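PDB 4ASM: beta-agarase D from Zobellia galactanivorans, which hydrolyses the beta-1,4-galactosidic linkages of agarose at random positions along the chain, with retention of anomeric configuration. Local coordinates for residues Gly171-Phe179 against Gln331-Glu342. Numbering follows the deposited sequence.
Sequences GNDNRNSYF and QAEAYRSPNAAE
R175 reaches out of the 171-179 loop and meets E342 end-on, NH1 bonding OE2 and NH2 bonding OE1, both 2.8 Å long, with the guanidinium and carboxylate planes only 15° apart. From CG to NE its chain runs extended (chi3 176°), which carries the head to the far segment. There NE donates to the carbonyl O of Y335 (3.0 Å), the residue just past helix 329-333 in its Schellman motif, and NH2 also donates to S337 O. NH1 has a second acceptor in D173 OD1, so all three nitrogens are engaged near the guanidinium plane. D173 OD1 takes R175 N on its other face, closing an Asx turn. Cutting R175 back to an alanine is likely to strip E342 and D173 of their shared counter-charge and leave the carbonyls of Y335 and S337 without these donors.

E342 is held from several directions. OE2 accepts N172 N (2.7 Å) on its anti lone pair, while OE1 accepts N339 N. In return N339 OD1 takes E342 N, completing the capping box of helix 340-343. This is the tight part of the contact. Its solvent side is looser: N172 OD1 receives one nearly straight bond from N339 ND2 (3.1 Å, 170°), and a water links that same nitrogen to D173 OD2. Farther along, bonding gives way to packing, as R336 lays CD against R175 O (3.4 Å) and F179 CE2 sits over one face of the R336 guanidinium; A334 CB lies on the opposite face.

Within this GH16 catalytic domain, the contact thus ties a loop after strand 159-166 to the helical connection after strand 320-326. R175 offsets the charges of D173 and E342, and its positive charge, with the N-H donors of N172 and N339, probably favours ionised E342.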
# COMPACT_ATOMS: atom_id res chain seq x y z
N GLY A 171 1.44 0.86 19.67
CA GLY A 171 0.93 1.86 20.61
C GLY A 171 1.63 1.76 21.96
O GLY A 171 2.06 0.68 22.35
N ASN A 172 1.72 2.88 22.65
CA ASN A 172 2.34 2.89 23.97
C ASN A 172 1.56 2.07 24.99
O ASN A 172 2.15 1.64 25.99
CB ASN A 172 2.61 4.32 24.45
CG ASN A 172 1.34 5.14 24.65
OD1 ASN A 172 0.21 4.67 24.48
ND2 ASN A 172 1.52 6.40 25.02
N ASP A 173 0.28 1.80 24.73
CA ASP A 173 -0.55 0.92 25.57
C ASP A 173 -0.88 -0.41 24.89
O ASP A 173 -1.75 -1.15 25.35
CB ASP A 173 -1.84 1.64 26.00
CG ASP A 173 -2.69 2.08 24.80
OD1 ASP A 173 -2.35 1.69 23.67
OD2 ASP A 173 -3.68 2.83 25.01
N ASN A 174 -0.22 -0.69 23.76
CA ASN A 174 -0.43 -1.94 23.01
C ASN A 174 -1.81 -2.12 22.38
O ASN A 174 -2.13 -3.22 21.95
CB ASN A 174 -0.05 -3.19 23.83
CG ASN A 174 1.42 -3.44 23.81
OD1 ASN A 174 2.03 -3.54 22.75
ND2 ASN A 174 2.02 -3.52 24.99
N ARG A 175 -2.58 -1.04 22.26
CA ARG A 175 -3.94 -1.15 21.70
C ARG A 175 -3.98 -1.61 20.23
O ARG A 175 -5.00 -2.09 19.74
CB ARG A 175 -4.68 0.17 21.87
CG ARG A 175 -4.18 1.28 20.99
CD ARG A 175 -4.80 2.58 21.48
NE ARG A 175 -4.29 3.72 20.73
CZ ARG A 175 -3.06 4.22 20.86
NH1 ARG A 175 -2.18 3.69 21.75
NH2 ARG A 175 -2.71 5.25 20.10
N ASN A 176 -2.86 -1.43 19.53
CA ASN A 176 -2.70 -1.84 18.13
C ASN A 176 -1.77 -3.05 17.96
O ASN A 176 -1.31 -3.33 16.86
CB ASN A 176 -2.16 -0.65 17.33
CG ASN A 176 -2.31 -0.84 15.83
OD1 ASN A 176 -3.40 -1.12 15.33
ND2 ASN A 176 -1.21 -0.67 15.09
N SER A 177 -1.46 -3.76 19.04
CA SER A 177 -0.63 -4.97 19.00
C SER A 177 -1.05 -6.04 17.98
O SER A 177 -0.20 -6.72 17.42
CB SER A 177 -0.46 -5.57 20.40
OG SER A 177 -1.66 -6.14 20.89
N TYR A 178 -2.36 -6.20 17.74
CA TYR A 178 -2.83 -7.24 16.82
C TYR A 178 -2.37 -6.93 15.41
O TYR A 178 -1.99 -7.84 14.66
CB TYR A 178 -4.35 -7.32 16.87
CG TYR A 178 -4.98 -8.37 15.99
CD1 TYR A 178 -5.27 -8.11 14.64
CD2 TYR A 178 -5.38 -9.60 16.53
CE1 TYR A 178 -5.89 -9.09 13.84
CE2 TYR A 178 -6.00 -10.57 15.74
CZ TYR A 178 -6.24 -10.31 14.40
OH TYR A 178 -6.86 -11.27 13.65
N PHE A 179 -2.40 -5.64 15.05
CA PHE A 179 -2.06 -5.21 13.68
C PHE A 179 -0.59 -4.93 13.49
O PHE A 179 -0.08 -5.08 12.38
CB PHE A 179 -2.93 -4.02 13.24
CG PHE A 179 -4.37 -4.35 13.23
CD1 PHE A 179 -4.92 -5.15 12.23
CD2 PHE A 179 -5.19 -3.92 14.27
CE1 PHE A 179 -6.28 -5.49 12.26
CE2 PHE A 179 -6.54 -4.25 14.30
CZ PHE A 179 -7.07 -5.05 13.28
N GLN A 331 -9.36 2.67 11.97
CA GLN A 331 -8.42 2.84 13.06
C GLN A 331 -8.86 3.98 13.97
O GLN A 331 -8.85 3.84 15.20
CB GLN A 331 -7.01 3.10 12.51
CG GLN A 331 -6.31 1.89 11.88
CD GLN A 331 -5.78 0.90 12.93
OE1 GLN A 331 -4.56 0.83 13.22
NE2 GLN A 331 -6.68 0.13 13.47
N ALA A 332 -9.24 5.11 13.38
CA ALA A 332 -9.60 6.30 14.15
C ALA A 332 -10.87 6.07 14.97
O ALA A 332 -10.93 6.47 16.15
CB ALA A 332 -9.75 7.49 13.22
N GLU A 333 -11.87 5.42 14.37
CA GLU A 333 -13.11 5.15 15.09
C GLU A 333 -12.83 4.31 16.35
O GLU A 333 -13.43 4.54 17.41
CB GLU A 333 -14.11 4.46 14.18
CG GLU A 333 -15.43 4.12 14.90
CD GLU A 333 -16.55 3.68 13.97
OE1 GLU A 333 -16.42 3.82 12.74
OE2 GLU A 333 -17.58 3.21 14.50
N ALA A 334 -11.92 3.34 16.19
CA ALA A 334 -11.57 2.41 17.26
C ALA A 334 -10.58 3.01 18.27
O ALA A 334 -10.19 2.34 19.23
CB ALA A 334 -10.97 1.13 16.66
N TYR A 335 -10.18 4.27 18.06
CA TYR A 335 -9.19 4.97 18.91
C TYR A 335 -7.82 4.31 18.85
O TYR A 335 -6.98 4.48 19.76
CB TYR A 335 -9.68 5.10 20.36
CG TYR A 335 -10.87 6.02 20.49
CD1 TYR A 335 -10.70 7.40 20.51
CD2 TYR A 335 -12.16 5.51 20.57
CE1 TYR A 335 -11.78 8.24 20.63
CE2 TYR A 335 -13.27 6.36 20.67
CZ TYR A 335 -13.07 7.72 20.70
OH TYR A 335 -14.16 8.58 20.81
N ARG A 336 -7.58 3.54 17.80
CA ARG A 336 -6.24 3.00 17.60
C ARG A 336 -5.24 4.03 17.06
O ARG A 336 -4.04 3.81 17.21
CB ARG A 336 -6.24 1.68 16.82
CG ARG A 336 -6.77 0.51 17.67
CD ARG A 336 -6.49 -0.84 17.01
NE ARG A 336 -7.28 -0.92 15.79
CZ ARG A 336 -8.52 -1.39 15.72
NH1 ARG A 336 -9.16 -1.87 16.80
NH2 ARG A 336 -9.14 -1.37 14.56
N SER A 337 -5.73 5.15 16.52
CA SER A 337 -4.90 6.30 16.08
C SER A 337 -4.03 6.82 17.19
O SER A 337 -4.37 6.65 18.36
CB SER A 337 -5.74 7.54 15.72
OG SER A 337 -6.89 7.29 14.97
N PRO A 338 -2.94 7.53 16.84
CA PRO A 338 -1.99 8.01 17.86
C PRO A 338 -2.61 8.86 18.96
O PRO A 338 -3.56 9.60 18.72
CB PRO A 338 -1.00 8.84 17.05
CG PRO A 338 -1.02 8.18 15.71
CD PRO A 338 -2.47 7.87 15.48
N ASN A 339 -2.07 8.71 20.17
CA ASN A 339 -2.44 9.60 21.25
C ASN A 339 -1.40 10.69 21.45
O ASN A 339 -0.34 10.69 20.81
CB ASN A 339 -2.70 8.81 22.52
CG ASN A 339 -1.50 7.96 22.96
OD1 ASN A 339 -0.36 8.42 23.00
ND2 ASN A 339 -1.78 6.70 23.34
N ALA A 340 -1.71 11.64 22.33
CA ALA A 340 -0.83 12.79 22.52
C ALA A 340 0.57 12.41 22.98
O ALA A 340 1.56 12.97 22.50
CB ALA A 340 -1.48 13.80 23.48
N ALA A 341 0.68 11.46 23.92
CA ALA A 341 1.99 11.02 24.40
C ALA A 341 2.84 10.44 23.26
O ALA A 341 4.02 10.76 23.14
CB ALA A 341 1.82 10.00 25.55
N GLU A 342 2.23 9.60 22.42
CA GLU A 342 2.94 9.04 21.27
C GLU A 342 3.39 10.11 20.29
O GLU A 342 4.47 10.02 19.74
CB GLU A 342 2.05 8.04 20.55
CG GLU A 342 1.84 6.74 21.31
CD GLU A 342 0.59 5.98 20.87
OE1 GLU A 342 -0.19 6.51 20.04
OE2 GLU A 342 0.35 4.87 21.39
O HOH W 1 -4.40 5.45 23.96